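Local coordinates for protein giardin subunit alpha-1 (PDB 4EVF) that binds calcium and phospholipids as an annexin and takes part in attachment of the Giardia parasite to the intestinal mucosa and in its cytoskeletal rearrangement, at residues A[149-154]-A[171-176]; A[160-165]-A[191-196]; A[200-205]-A[219-224]. One frame throughout, in Å; residues are numbered along the deposited sequence.

Contact 1. Residues A[149-154]-A[171-176]; sequences VSRPGS and TAYLID
R151 extends from the loop between helix 135-145 and helix 155-167 to meet Y173 and D176, which lie nearly one turn apart on helix 171-180. Its first torsion sets CG beside the backbone N (chi1 -64°), and a bend at chi3 (67°) then turns the guanidinium in among its partners. R151 NH2 lies 3.1 Å from Y173 OH, with the guanidinium and ring planes 69° apart, so the two groups do not stack. NH1 of R151 lies 3.9 Å from OD2 of D176, a long salt bridge in which the carboxylate oxygen sits at the guanidinium edge. A water bridges the two residues, accepting from R151 NH2 at 3.2 Å and donating to D176 OD2 at 2.6 Å. The other proton of this water goes to Y173 O, 3.2 Å from the water oxygen, which also stands over the centre of one face of the Y173 ring. The contact belongs to the helical bundle of an annexin repeat, probably the third, and ties the loop to helix 171-180, while R151 NE makes a salt bridge to E158 on the helix that the loop leads into. Arginine suits the place because one flat cation can serve both acidic residues, E158 through NE and D176 through NH1. Tyrosine gives an apolar ring that packs on R161 and A165 of helix 155-167 and a hydroxyl at its far end.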
ATOM      1  N   VAL A 149     -16.398  -1.041  13.409  1.00 26.83           N
ATOM      2  CA  VAL A 149     -17.641  -1.214  14.156  1.00 29.80           C
ATOM      3  C   VAL A 149     -18.812  -0.911  13.243  1.00 30.74           C
ATOM      4  O   VAL A 149     -18.896   0.176  12.664  1.00 26.45           O
ATOM      5  CB  VAL A 149     -17.702  -0.255  15.364  1.00 30.42           C
ATOM      6  CG1 VAL A 149     -19.100  -0.234  15.969  1.00 31.11           C
ATOM      7  CG2 VAL A 149     -16.655  -0.634  16.414  1.00 34.22           C
ATOM      8  N   SER A 150     -19.716  -1.870  13.108  1.00 28.32           N
ATOM      9  CA  SER A 150     -20.873  -1.680  12.257  1.00 27.08           C
ATOM     10  C   SER A 150     -21.608  -0.405  12.632  1.00 27.33           C
ATOM     11  O   SER A 150     -21.701  -0.043  13.807  1.00 24.79           O
ATOM     12  CB  SER A 150     -21.819  -2.876  12.354  1.00 33.29           C
ATOM     13  OG  SER A 150     -22.981  -2.635  11.583  1.00 31.51           O
ATOM     14  N   ARG A 151     -22.126   0.287  11.627  1.00 28.10           N
ATOM     15  CA  ARG A 151     -22.828   1.541  11.874  1.00 30.10           C
ATOM     16  C   ARG A 151     -24.338   1.366  12.067  1.00 34.21           C
ATOM     17  O   ARG A 151     -24.964   0.531  11.417  1.00 29.37           O
ATOM     18  CB  ARG A 151     -22.478   2.568  10.798  1.00 29.52           C
ATOM     19  CG  ARG A 151     -20.995   2.902  10.875  1.00 25.48           C
ATOM     20  CD  ARG A 151     -20.646   4.220  10.300  1.00 26.47           C
ATOM     21  NE  ARG A 151     -21.175   5.359  11.044  1.00 28.20           N
ATOM     22  CZ  ARG A 151     -20.576   5.949  12.078  1.00 25.41           C
ATOM     23  NH1 ARG A 151     -19.434   5.483  12.565  1.00 24.32           N
ATOM     24  NH2 ARG A 151     -21.140   7.002  12.644  1.00 25.78           N
ATOM     25  N   PRO A 152     -24.915   2.165  12.980  1.00 36.82           N
ATOM     26  CA  PRO A 152     -26.306   2.066  13.439  1.00 36.16           C
ATOM     27  C   PRO A 152     -27.336   2.062  12.309  1.00 38.43           C
ATOM     28  O   PRO A 152     -28.170   1.157  12.253  1.00 39.26           O
ATOM     29  CB  PRO A 152     -26.479   3.323  14.306  1.00 33.91           C
ATOM     30  CG  PRO A 152     -25.366   4.249  13.892  1.00 37.72           C
ATOM     31  CD  PRO A 152     -24.229   3.330  13.565  1.00 31.53           C
ATOM     32  N   GLY A 153     -27.278   3.048  11.420  1.00 36.87           N
ATOM     33  CA  GLY A 153     -28.340   3.222  10.447  1.00 36.49           C
ATOM     34  C   GLY A 153     -28.164   2.552   9.100  1.00 35.65           C
ATOM     35  O   GLY A 153     -27.238   1.765   8.890  1.00 34.26           O
ATOM     36  N   SER A 154     -29.081   2.871   8.187  1.00 33.30           N
ATOM     37  CA  SER A 154     -28.998   2.450   6.797  1.00 33.23           C
ATOM     38  C   SER A 154     -27.963   3.312   6.078  1.00 31.58           C
ATOM     39  O   SER A 154     -27.524   4.319   6.623  1.00 28.76           O
ATOM     40  CB  SER A 154     -30.342   2.677   6.135  1.00 31.89           C
ATOM     41  OG  SER A 154     -30.615   4.066   6.108  1.00 29.72           O
ATOM     42  N   THR A 171     -15.326  17.535  12.961  1.00 22.24           N
ATOM     43  CA  THR A 171     -14.184  16.697  12.626  1.00 21.63           C
ATOM     44  C   THR A 171     -14.051  15.496  13.561  1.00 20.65           C
ATOM     45  O   THR A 171     -13.470  14.488  13.185  1.00 23.00           O
ATOM     46  CB  THR A 171     -12.867  17.505  12.621  1.00 22.75           C
ATOM     47  OG1 THR A 171     -12.636  18.050  13.922  1.00 22.84           O
ATOM     48  CG2 THR A 171     -12.947  18.642  11.603  1.00 20.79           C
ATOM     49  N   ALA A 172     -14.592  15.587  14.770  1.00 20.75           N
ATOM     50  CA  ALA A 172     -14.554  14.429  15.666  1.00 24.12           C
ATOM     51  C   ALA A 172     -15.358  13.268  15.073  1.00 19.99           C
ATOM     52  O   ALA A 172     -14.921  12.110  15.112  1.00 22.37           O
ATOM     53  CB  ALA A 172     -15.062  14.792  17.070  1.00 22.73           C
ATOM     54  N   TYR A 173     -16.522  13.577  14.511  1.00 21.15           N
ATOM     55  CA  TYR A 173     -17.372  12.555  13.883  1.00 22.48           C
ATOM     56  C   TYR A 173     -16.668  11.977  12.656  1.00 21.24           C
ATOM     57  O   TYR A 173     -16.756  10.777  12.367  1.00 22.16           O
ATOM     58  CB  TYR A 173     -18.711  13.173  13.473  1.00 22.54           C
ATOM     59  CG  TYR A 173     -19.744  12.201  12.943  1.00 27.09           C
ATOM     60  CD1 TYR A 173     -20.779  11.753  13.755  1.00 23.23           C
ATOM     61  CD2 TYR A 173     -19.700  11.749  11.627  1.00 23.97           C
ATOM     62  CE1 TYR A 173     -21.725  10.875  13.286  1.00 26.40           C
ATOM     63  CE2 TYR A 173     -20.645  10.861  11.142  1.00 25.99           C
ATOM     64  CZ  TYR A 173     -21.657  10.425  11.985  1.00 28.24           C
ATOM     65  OH  TYR A 173     -22.608   9.549  11.529  1.00 25.91           O
ATOM     66  N   LEU A 174     -15.977  12.848  11.928  1.00 18.89           N
ATOM     67  CA  LEU A 174     -15.261  12.456  10.722  1.00 15.10           C
ATOM     68  C   LEU A 174     -14.137  11.467  11.021  1.00 17.47           C
ATOM     69  O   LEU A 174     -13.978  10.461  10.320  1.00 18.21           O
ATOM     70  CB  LEU A 174     -14.711  13.694  10.038  1.00 22.13           C
ATOM     71  CG  LEU A 174     -15.520  14.350   8.918  1.00 20.84           C
ATOM     72  CD1 LEU A 174     -17.001  14.060   8.944  1.00 22.94           C
ATOM     73  CD2 LEU A 174     -15.218  15.866   8.863  1.00 25.18           C
ATOM     74  N   ILE A 175     -13.361  11.755  12.063  1.00 18.31           N
ATOM     75  CA  ILE A 175     -12.221  10.925  12.427  1.00 19.41           C
ATOM     76  C   ILE A 175     -12.707   9.546  12.870  1.00 22.06           C
ATOM     77  O   ILE A 175     -12.160   8.516  12.477  1.00 19.51           O
ATOM     78  CB  ILE A 175     -11.384  11.598  13.531  1.00 19.95           C
ATOM     79  CG1 ILE A 175     -10.714  12.867  12.988  1.00 19.14           C
ATOM     80  CG2 ILE A 175     -10.333  10.655  14.069  1.00 23.59           C
ATOM     81  CD1 ILE A 175     -10.232  13.818  14.073  1.00 24.54           C
ATOM     82  N   ASP A 176     -13.747   9.538  13.688  1.00 21.18           N
ATOM     83  CA  ASP A 176     -14.321   8.292  14.170  1.00 24.07           C
ATOM     84  C   ASP A 176     -14.974   7.524  13.024  1.00 21.23           C
ATOM     85  O   ASP A 176     -14.837   6.317  12.933  1.00 18.24           O
ATOM     86  CB  ASP A 176     -15.347   8.577  15.268  1.00 23.46           C
ATOM     87  CG  ASP A 176     -16.029   7.324  15.749  1.00 26.14           C
ATOM     88  OD1 ASP A 176     -15.440   6.636  16.607  1.00 30.05           O
ATOM     89  OD2 ASP A 176     -17.141   7.023  15.258  1.00 30.75           O
TER
HETATM   90  O   HOH W   1     -18.645   8.633  13.808  1.00 26.14           O

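Contact 2. Residues A[160-165]-A[191-196]; sequences QRLDQA and EAFKAQ
Q160 O takes the backbone N-H of Q164 at 2.9 Å (N to O), one of the shortest polar bonds here and one that stays within its own helix; no hydrogen bond crosses to helix 183-196, and L162 and D163 meet F193 by van der Waals contact. An annexin repeat has five helices, four in a bundle and the third running across them, and helix 183-196 is consistent with that third helix: its short segment meets helix 160-165 at -68°, with axes 10.0 Å apart. F193 spans that gap. With CG anti to the backbone N (chi1 -163°), its ring is directed at the other helix, and CE2 comes 3.9 Å from CD1 of L162, the two side chains crossing at about a right angle with CD1 oblique to the ring. Phenylalanine suits the place by bringing a broad apolar surface, which also packs against F166 and I201. Leucine faces it from the buried side of its helix, whereas D163 is partly exposed: its CB packs 3.7 Å from F193 CE2, and its carboxylate plane stands 57° from the ring. The ring edge reaches the backbone itself: D163 N lies near the ring plane, 3.4 Å from F193 CE2.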
ATOM      1  N   GLN A 160     -26.473  10.908   5.298  1.00 26.28           N
ATOM      2  CA  GLN A 160     -27.013  12.185   5.789  1.00 27.35           C
ATOM      3  C   GLN A 160     -26.290  12.690   7.042  1.00 27.47           C
ATOM      4  O   GLN A 160     -25.892  13.852   7.097  1.00 26.17           O
ATOM      5  CB  GLN A 160     -28.528  12.086   6.030  1.00 32.21           C
ATOM      6  CG  GLN A 160     -29.146  13.269   6.795  1.00 32.93           C
ATOM      7  CD  GLN A 160     -29.248  14.559   5.968  1.00 40.33           C
ATOM      8  OE1 GLN A 160     -28.468  14.794   5.039  1.00 40.70           O
ATOM      9  NE2 GLN A 160     -30.221  15.394   6.311  1.00 40.87           N
ATOM     10  N   ARG A 161     -26.111  11.825   8.041  1.00 24.90           N
ATOM     11  CA  ARG A 161     -25.323  12.189   9.225  1.00 29.93           C
ATOM     12  C   ARG A 161     -23.896  12.593   8.836  1.00 25.26           C
ATOM     13  O   ARG A 161     -23.323  13.518   9.412  1.00 30.59           O
ATOM     14  CB  ARG A 161     -25.267  11.047  10.252  1.00 25.63           C
ATOM     15  CG  ARG A 161     -26.615  10.621  10.826  1.00 28.71           C
ATOM     16  CD  ARG A 161     -26.434   9.694  12.039  1.00 30.37           C
ATOM     17  NE  ARG A 161     -27.050   8.374  11.868  1.00 39.87           N
ATOM     18  CZ  ARG A 161     -28.354   8.128  11.980  1.00 40.88           C
ATOM     19  NH1 ARG A 161     -29.203   9.119  12.241  1.00 39.42           N
ATOM     20  NH2 ARG A 161     -28.815   6.890  11.827  1.00 44.21           N
ATOM     21  N   LEU A 162     -23.329  11.886   7.863  1.00 24.09           N
ATOM     22  CA  LEU A 162     -21.968  12.155   7.397  1.00 25.47           C
ATOM     23  C   LEU A 162     -21.928  13.543   6.766  1.00 26.05           C
ATOM     24  O   LEU A 162     -21.089  14.370   7.117  1.00 24.59           O
ATOM     25  CB  LEU A 162     -21.528  11.096   6.377  1.00 24.36           C
ATOM     26  CG  LEU A 162     -20.087  10.557   6.371  1.00 28.06           C
ATOM     27  CD1 LEU A 162     -19.535  10.402   4.945  1.00 18.69           C
ATOM     28  CD2 LEU A 162     -19.146  11.404   7.221  1.00 18.60           C
ATOM     29  N   ASP A 163     -22.845  13.781   5.834  1.00 24.55           N
ATOM     30  CA  ASP A 163     -22.996  15.088   5.187  1.00 26.70           C
ATOM     31  C   ASP A 163     -23.162  16.224   6.192  1.00 30.38           C
ATOM     32  O   ASP A 163     -22.581  17.296   6.030  1.00 30.33           O
ATOM     33  CB  ASP A 163     -24.192  15.069   4.229  1.00 27.17           C
ATOM     34  CG  ASP A 163     -24.505  16.443   3.647  1.00 31.87           C
ATOM     35  OD1 ASP A 163     -23.901  16.812   2.617  1.00 27.92           O
ATOM     36  OD2 ASP A 163     -25.369  17.145   4.212  1.00 34.93           O
ATOM     37  N   GLN A 164     -23.970  15.995   7.223  1.00 28.24           N
ATOM     38  CA  GLN A 164     -24.180  17.004   8.249  1.00 32.42           C
ATOM     39  C   GLN A 164     -22.881  17.235   9.015  1.00 29.71           C
ATOM     40  O   GLN A 164     -22.540  18.368   9.344  1.00 26.49           O
ATOM     41  CB  GLN A 164     -25.324  16.601   9.189  1.00 32.31           C
ATOM     42  CG  GLN A 164     -26.691  16.543   8.511  1.00 31.85           C
ATOM     43  CD  GLN A 164     -27.777  15.955   9.405  1.00 41.49           C
ATOM     44  OE1 GLN A 164     -27.505  15.108  10.266  1.00 43.47           O
ATOM     45  NE2 GLN A 164     -29.014  16.398   9.202  1.00 39.90           N
ATOM     46  N   ALA A 165     -22.141  16.162   9.275  1.00 28.53           N
ATOM     47  CA  ALA A 165     -20.837  16.290   9.922  1.00 26.19           C
ATOM     48  C   ALA A 165     -19.865  17.143   9.097  1.00 29.43           C
ATOM     49  O   ALA A 165     -19.165  17.997   9.647  1.00 28.69           O
ATOM     50  CB  ALA A 165     -20.238  14.922  10.201  1.00 25.76           C
ATOM     51  N   GLU A 191     -22.104   5.799  -2.081  1.00 25.90           N
ATOM     52  CA  GLU A 191     -23.039   5.876  -3.187  1.00 25.75           C
ATOM     53  C   GLU A 191     -24.280   6.677  -2.813  1.00 28.18           C
ATOM     54  O   GLU A 191     -24.774   7.491  -3.602  1.00 25.99           O
ATOM     55  CB  GLU A 191     -23.433   4.475  -3.650  1.00 30.00           C
ATOM     56  CG  GLU A 191     -23.324   4.292  -5.149  1.00 38.54           C
ATOM     57  CD  GLU A 191     -22.641   2.993  -5.517  1.00 47.79           C
ATOM     58  OE1 GLU A 191     -23.121   1.922  -5.075  1.00 47.97           O
ATOM     59  OE2 GLU A 191     -21.615   3.047  -6.235  1.00 46.77           O
ATOM     60  N   ALA A 192     -24.793   6.440  -1.610  1.00 26.37           N
ATOM     61  CA  ALA A 192     -25.967   7.166  -1.154  1.00 26.33           C
ATOM     62  C   ALA A 192     -25.616   8.643  -1.002  1.00 27.99           C
ATOM     63  O   ALA A 192     -26.394   9.520  -1.385  1.00 26.32           O
ATOM     64  CB  ALA A 192     -26.483   6.587   0.155  1.00 25.17           C
ATOM     65  N   PHE A 193     -24.427   8.906  -0.462  1.00 25.72           N
ATOM     66  CA  PHE A 193     -23.931  10.272  -0.284  1.00 24.75           C
ATOM     67  C   PHE A 193     -23.964  11.042  -1.601  1.00 24.41           C
ATOM     68  O   PHE A 193     -24.642  12.059  -1.733  1.00 25.18           O
ATOM     69  CB  PHE A 193     -22.495  10.225   0.225  1.00 23.24           C
ATOM     70  CG  PHE A 193     -22.021  11.514   0.824  1.00 22.63           C
ATOM     71  CD1 PHE A 193     -21.491  12.514   0.021  1.00 23.76           C
ATOM     72  CD2 PHE A 193     -22.083  11.717   2.195  1.00 23.16           C
ATOM     73  CE1 PHE A 193     -21.043  13.695   0.577  1.00 24.18           C
ATOM     74  CE2 PHE A 193     -21.637  12.894   2.757  1.00 25.02           C
ATOM     75  CZ  PHE A 193     -21.121  13.884   1.949  1.00 26.25           C
ATOM     76  N   LYS A 194     -23.203  10.536  -2.562  1.00 25.36           N
ATOM     77  CA  LYS A 194     -23.188  11.037  -3.929  1.00 26.97           C
ATOM     78  C   LYS A 194     -24.592  11.256  -4.493  1.00 31.13           C
ATOM     79  O   LYS A 194     -24.897  12.330  -5.019  1.00 30.48           O
ATOM     80  CB  LYS A 194     -22.377  10.077  -4.814  1.00 30.71           C
ATOM     81  CG  LYS A 194     -22.681  10.119  -6.313  1.00 40.18           C
ATOM     82  CD  LYS A 194     -23.842   9.186  -6.714  1.00 36.71           C
ATOM     83  CE  LYS A 194     -23.515   7.709  -6.484  1.00 37.77           C
ATOM     84  NZ  LYS A 194     -24.726   6.825  -6.593  1.00 30.63           N
ATOM     85  N   ALA A 195     -25.451  10.246  -4.379  1.00 31.01           N
ATOM     86  CA  ALA A 195     -26.786  10.339  -4.972  1.00 31.66           C
ATOM     87  C   ALA A 195     -27.654  11.432  -4.355  1.00 29.48           C
ATOM     88  O   ALA A 195     -28.430  12.078  -5.057  1.00 31.46           O
ATOM     89  CB  ALA A 195     -27.504   8.986  -4.923  1.00 33.28           C
ATOM     90  N   GLN A 196     -27.531  11.657  -3.052  1.00 27.08           N
ATOM     91  CA  GLN A 196     -28.472  12.563  -2.395  1.00 27.82           C
ATOM     92  C   GLN A 196     -27.949  13.975  -2.132  1.00 27.41           C
ATOM     93  O   GLN A 196     -28.734  14.908  -2.019  1.00 28.05           O
ATOM     94  CB  GLN A 196     -29.045  11.945  -1.119  1.00 30.19           C
ATOM     95  CG  GLN A 196     -28.021  11.600  -0.049  1.00 32.00           C
ATOM     96  CD  GLN A 196     -28.551  10.584   0.957  1.00 31.60           C
ATOM     97  OE1 GLN A 196     -28.535  10.820   2.171  1.00 33.21           O
ATOM     98  NE2 GLN A 196     -29.015   9.441   0.455  1.00 34.95           N
TER

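Contact 3. Residues A[200-205]-A[219-224]; sequences SIEQAI and CAHFAL
The carboxylate and imidazole planes of E202 and H221 are nearly parallel, 15° apart, but offset from one another, and the two side chains approach at a slant. They join two successive antiparallel helices of an annexin repeat, a helix hairpin in which the short segments 201-205 and 219-224 run at 164° with axes 10.8 Å apart. H221 points at its neighbour, CG anti to the backbone N. E202 bends at chi2 (92°), which brings CG and OE2 to the NE2 and CE1 end of the ring: CG of E202 is 3.1 Å from H221 NE2, a tight approach, and OE2 of E202 lies 3.4 Å from H221 CE1. The nearby carboxylate would probably steady any positive charge on the imidazole. The other ring nitrogen, ND1, is hydrogen-bonded to Y186 OH on helix 183-196, which helps to fix the rotation of the ring in this buried place. Histidine suits it, being flat enough to slip between helices yet polar at both nitrogens; glutamate, partly exposed, can keep its charge near the surface. Isoleucines complete the contact. I201 presents CG2 to H221 ND1 at 4.4 Å, and I205, one turn on, sets CD1 4.2 Å from CB of H221. On the far helix H221 leans on its own neighbour, with CD2 4.0 Å above the face of the F222 ring, offset toward the rim.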
ATOM      1  N   SER A 200     -19.949  14.677  -3.653  1.00 24.48           N
ATOM      2  CA  SER A 200     -19.576  13.327  -3.259  1.00 26.08           C
ATOM      3  C   SER A 200     -18.692  13.424  -2.011  1.00 26.31           C
ATOM      4  O   SER A 200     -18.235  14.525  -1.636  1.00 22.06           O
ATOM      5  CB  SER A 200     -18.783  12.662  -4.376  1.00 26.91           C
ATOM      6  OG  SER A 200     -17.545  13.331  -4.540  1.00 22.16           O
ATOM      7  N   ILE A 201     -18.418  12.282  -1.386  1.00 24.72           N
ATOM      8  CA  ILE A 201     -17.549  12.271  -0.211  1.00 24.67           C
ATOM      9  C   ILE A 201     -16.182  12.899  -0.531  1.00 24.97           C
ATOM     10  O   ILE A 201     -15.665  13.701   0.257  1.00 22.88           O
ATOM     11  CB  ILE A 201     -17.385  10.845   0.413  1.00 21.07           C
ATOM     12  CG1 ILE A 201     -18.757  10.229   0.740  1.00 24.46           C
ATOM     13  CG2 ILE A 201     -16.570  10.914   1.672  1.00 22.00           C
ATOM     14  CD1 ILE A 201     -18.694   8.937   1.587  1.00 18.88           C
ATOM     15  N   GLU A 202     -15.612  12.562  -1.689  1.00 27.27           N
ATOM     16  CA  GLU A 202     -14.304  13.100  -2.086  1.00 23.38           C
ATOM     17  C   GLU A 202     -14.302  14.631  -2.155  1.00 23.78           C
ATOM     18  O   GLU A 202     -13.328  15.279  -1.762  1.00 21.39           O
ATOM     19  CB  GLU A 202     -13.856  12.558  -3.445  1.00 23.20           C
ATOM     20  CG  GLU A 202     -14.102  11.084  -3.687  1.00 30.97           C
ATOM     21  CD  GLU A 202     -15.437  10.810  -4.360  1.00 30.71           C
ATOM     22  OE1 GLU A 202     -15.572  11.096  -5.573  1.00 41.55           O
ATOM     23  OE2 GLU A 202     -16.349  10.301  -3.680  1.00 30.07           O
ATOM     24  N   GLN A 203     -15.377  15.203  -2.691  1.00 20.72           N
ATOM     25  CA  GLN A 203     -15.487  16.656  -2.813  1.00 26.34           C
ATOM     26  C   GLN A 203     -15.663  17.294  -1.439  1.00 23.84           C
ATOM     27  O   GLN A 203     -15.087  18.355  -1.141  1.00 21.95           O
ATOM     28  CB  GLN A 203     -16.641  17.019  -3.753  1.00 26.81           C
ATOM     29  CG  GLN A 203     -16.433  16.453  -5.150  1.00 28.38           C
ATOM     30  CD  GLN A 203     -17.603  16.683  -6.086  1.00 28.91           C
ATOM     31  OE1 GLN A 203     -17.414  17.043  -7.245  1.00 36.09           O
ATOM     32  NE2 GLN A 203     -18.811  16.463  -5.596  1.00 25.61           N
ATOM     33  N   ALA A 204     -16.439  16.619  -0.594  1.00 24.36           N
ATOM     34  CA  ALA A 204     -16.631  17.047   0.784  1.00 22.33           C
ATOM     35  C   ALA A 204     -15.300  17.117   1.526  1.00 21.89           C
ATOM     36  O   ALA A 204     -15.033  18.091   2.220  1.00 21.84           O
ATOM     37  CB  ALA A 204     -17.628  16.129   1.507  1.00 20.28           C
ATOM     38  N   ILE A 205     -14.466  16.091   1.356  1.00 21.46           N
ATOM     39  CA  ILE A 205     -13.143  16.060   1.963  1.00 21.74           C
ATOM     40  C   ILE A 205     -12.319  17.278   1.533  1.00 19.31           C
ATOM     41  O   ILE A 205     -11.653  17.923   2.348  1.00 20.80           O
ATOM     42  CB  ILE A 205     -12.381  14.756   1.599  1.00 19.91           C
ATOM     43  CG1 ILE A 205     -13.076  13.536   2.205  1.00 20.07           C
ATOM     44  CG2 ILE A 205     -10.942  14.805   2.090  1.00 20.27           C
ATOM     45  CD1 ILE A 205     -12.342  12.243   1.948  1.00 17.16           C
ATOM     46  N   CYS A 219      -6.925   9.166   1.014  1.00 15.09           N
ATOM     47  CA  CYS A 219      -6.415   7.800   0.905  1.00 16.24           C
ATOM     48  C   CYS A 219      -7.359   6.843   1.636  1.00 19.35           C
ATOM     49  O   CYS A 219      -7.657   5.744   1.148  1.00 17.90           O
ATOM     50  CB  CYS A 219      -4.987   7.685   1.449  1.00 17.66           C
ATOM     51  SG  CYS A 219      -3.706   8.406   0.332  1.00 19.29           S
ATOM     52  N   ALA A 220      -7.821   7.265   2.811  1.00 19.48           N
ATOM     53  CA  ALA A 220      -8.739   6.456   3.625  1.00 17.45           C
ATOM     54  C   ALA A 220     -10.014   6.119   2.847  1.00 18.46           C
ATOM     55  O   ALA A 220     -10.495   4.976   2.865  1.00 19.00           O
ATOM     56  CB  ALA A 220      -9.074   7.192   4.900  1.00 16.15           C
ATOM     57  N   HIS A 221     -10.560   7.133   2.179  1.00 17.51           N
ATOM     58  CA  HIS A 221     -11.688   6.980   1.261  1.00 19.28           C
ATOM     59  C   HIS A 221     -11.469   5.884   0.206  1.00 20.55           C
ATOM     60  O   HIS A 221     -12.290   4.974   0.063  1.00 19.35           O
ATOM     61  CB  HIS A 221     -11.985   8.328   0.592  1.00 21.16           C
ATOM     62  CG  HIS A 221     -12.818   8.224  -0.644  1.00 20.78           C
ATOM     63  ND1 HIS A 221     -14.172   7.974  -0.609  1.00 20.82           N
ATOM     64  CD2 HIS A 221     -12.490   8.342  -1.953  1.00 20.38           C
ATOM     65  CE1 HIS A 221     -14.645   7.937  -1.843  1.00 22.27           C
ATOM     66  NE2 HIS A 221     -13.644   8.157  -2.677  1.00 22.47           N
ATOM     67  N   PHE A 222     -10.373   5.974  -0.544  1.00 20.39           N
ATOM     68  CA  PHE A 222     -10.037   4.945  -1.533  1.00 18.99           C
ATOM     69  C   PHE A 222      -9.824   3.581  -0.884  1.00 19.69           C
ATOM     70  O   PHE A 222     -10.278   2.564  -1.418  1.00 17.73           O
ATOM     71  CB  PHE A 222      -8.785   5.327  -2.328  1.00 19.97           C
ATOM     72  CG  PHE A 222      -9.024   6.382  -3.371  1.00 20.25           C
ATOM     73  CD1 PHE A 222      -8.238   7.529  -3.408  1.00 23.62           C
ATOM     74  CD2 PHE A 222     -10.021   6.235  -4.311  1.00 22.50           C
ATOM     75  CE1 PHE A 222      -8.454   8.508  -4.366  1.00 22.71           C
ATOM     76  CE2 PHE A 222     -10.240   7.213  -5.273  1.00 24.73           C
ATOM     77  CZ  PHE A 222      -9.454   8.347  -5.297  1.00 27.07           C
ATOM     78  N   ALA A 223      -9.138   3.560   0.257  1.00 17.42           N
ATOM     79  CA  ALA A 223      -8.845   2.302   0.947  1.00 17.70           C
ATOM     80  C   ALA A 223     -10.145   1.593   1.275  1.00 21.18           C
ATOM     81  O   ALA A 223     -10.287   0.401   1.011  1.00 19.65           O
ATOM     82  CB  ALA A 223      -8.060   2.554   2.224  1.00 19.90           C
ATOM     83  N   LEU A 224     -11.091   2.339   1.843  1.00 18.82           N
ATOM     84  CA  LEU A 224     -12.393   1.782   2.216  1.00 22.34           C
ATOM     85  C   LEU A 224     -13.181   1.302   1.000  1.00 22.93           C
ATOM     86  O   LEU A 224     -13.918   0.321   1.090  1.00 27.01           O
ATOM     87  CB  LEU A 224     -13.197   2.798   3.044  1.00 18.53           C
ATOM     88  CG  LEU A 224     -12.547   3.138   4.384  1.00 16.46           C
ATOM     89  CD1 LEU A 224     -13.198   4.356   5.030  1.00 14.63           C
ATOM     90  CD2 LEU A 224     -12.566   1.909   5.333  1.00 17.49           C
TER

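The three contacts draw on five successive helices or the loop leading into them, all within or beside the predicted third annexin repeat. Contacts 1 and 2 interleave along the chain, in the order 149-154, 160-165, 171-176, 191-196, with centres about 12 Å apart; contact 3 follows both. Contact 1 meets contact 2 where Y173 and L174 pack on A165. Contacts 2 and 3, again about 12 Å between centres, meet where F193 and L162 touch I201. Contacts 1 and 3, about 14 Å between centres, do not touch. Contact 2 thus links the surface contact 1 to the buried contact 3, and together they join the helices of what is probably the third annexin repeat into one compact unit.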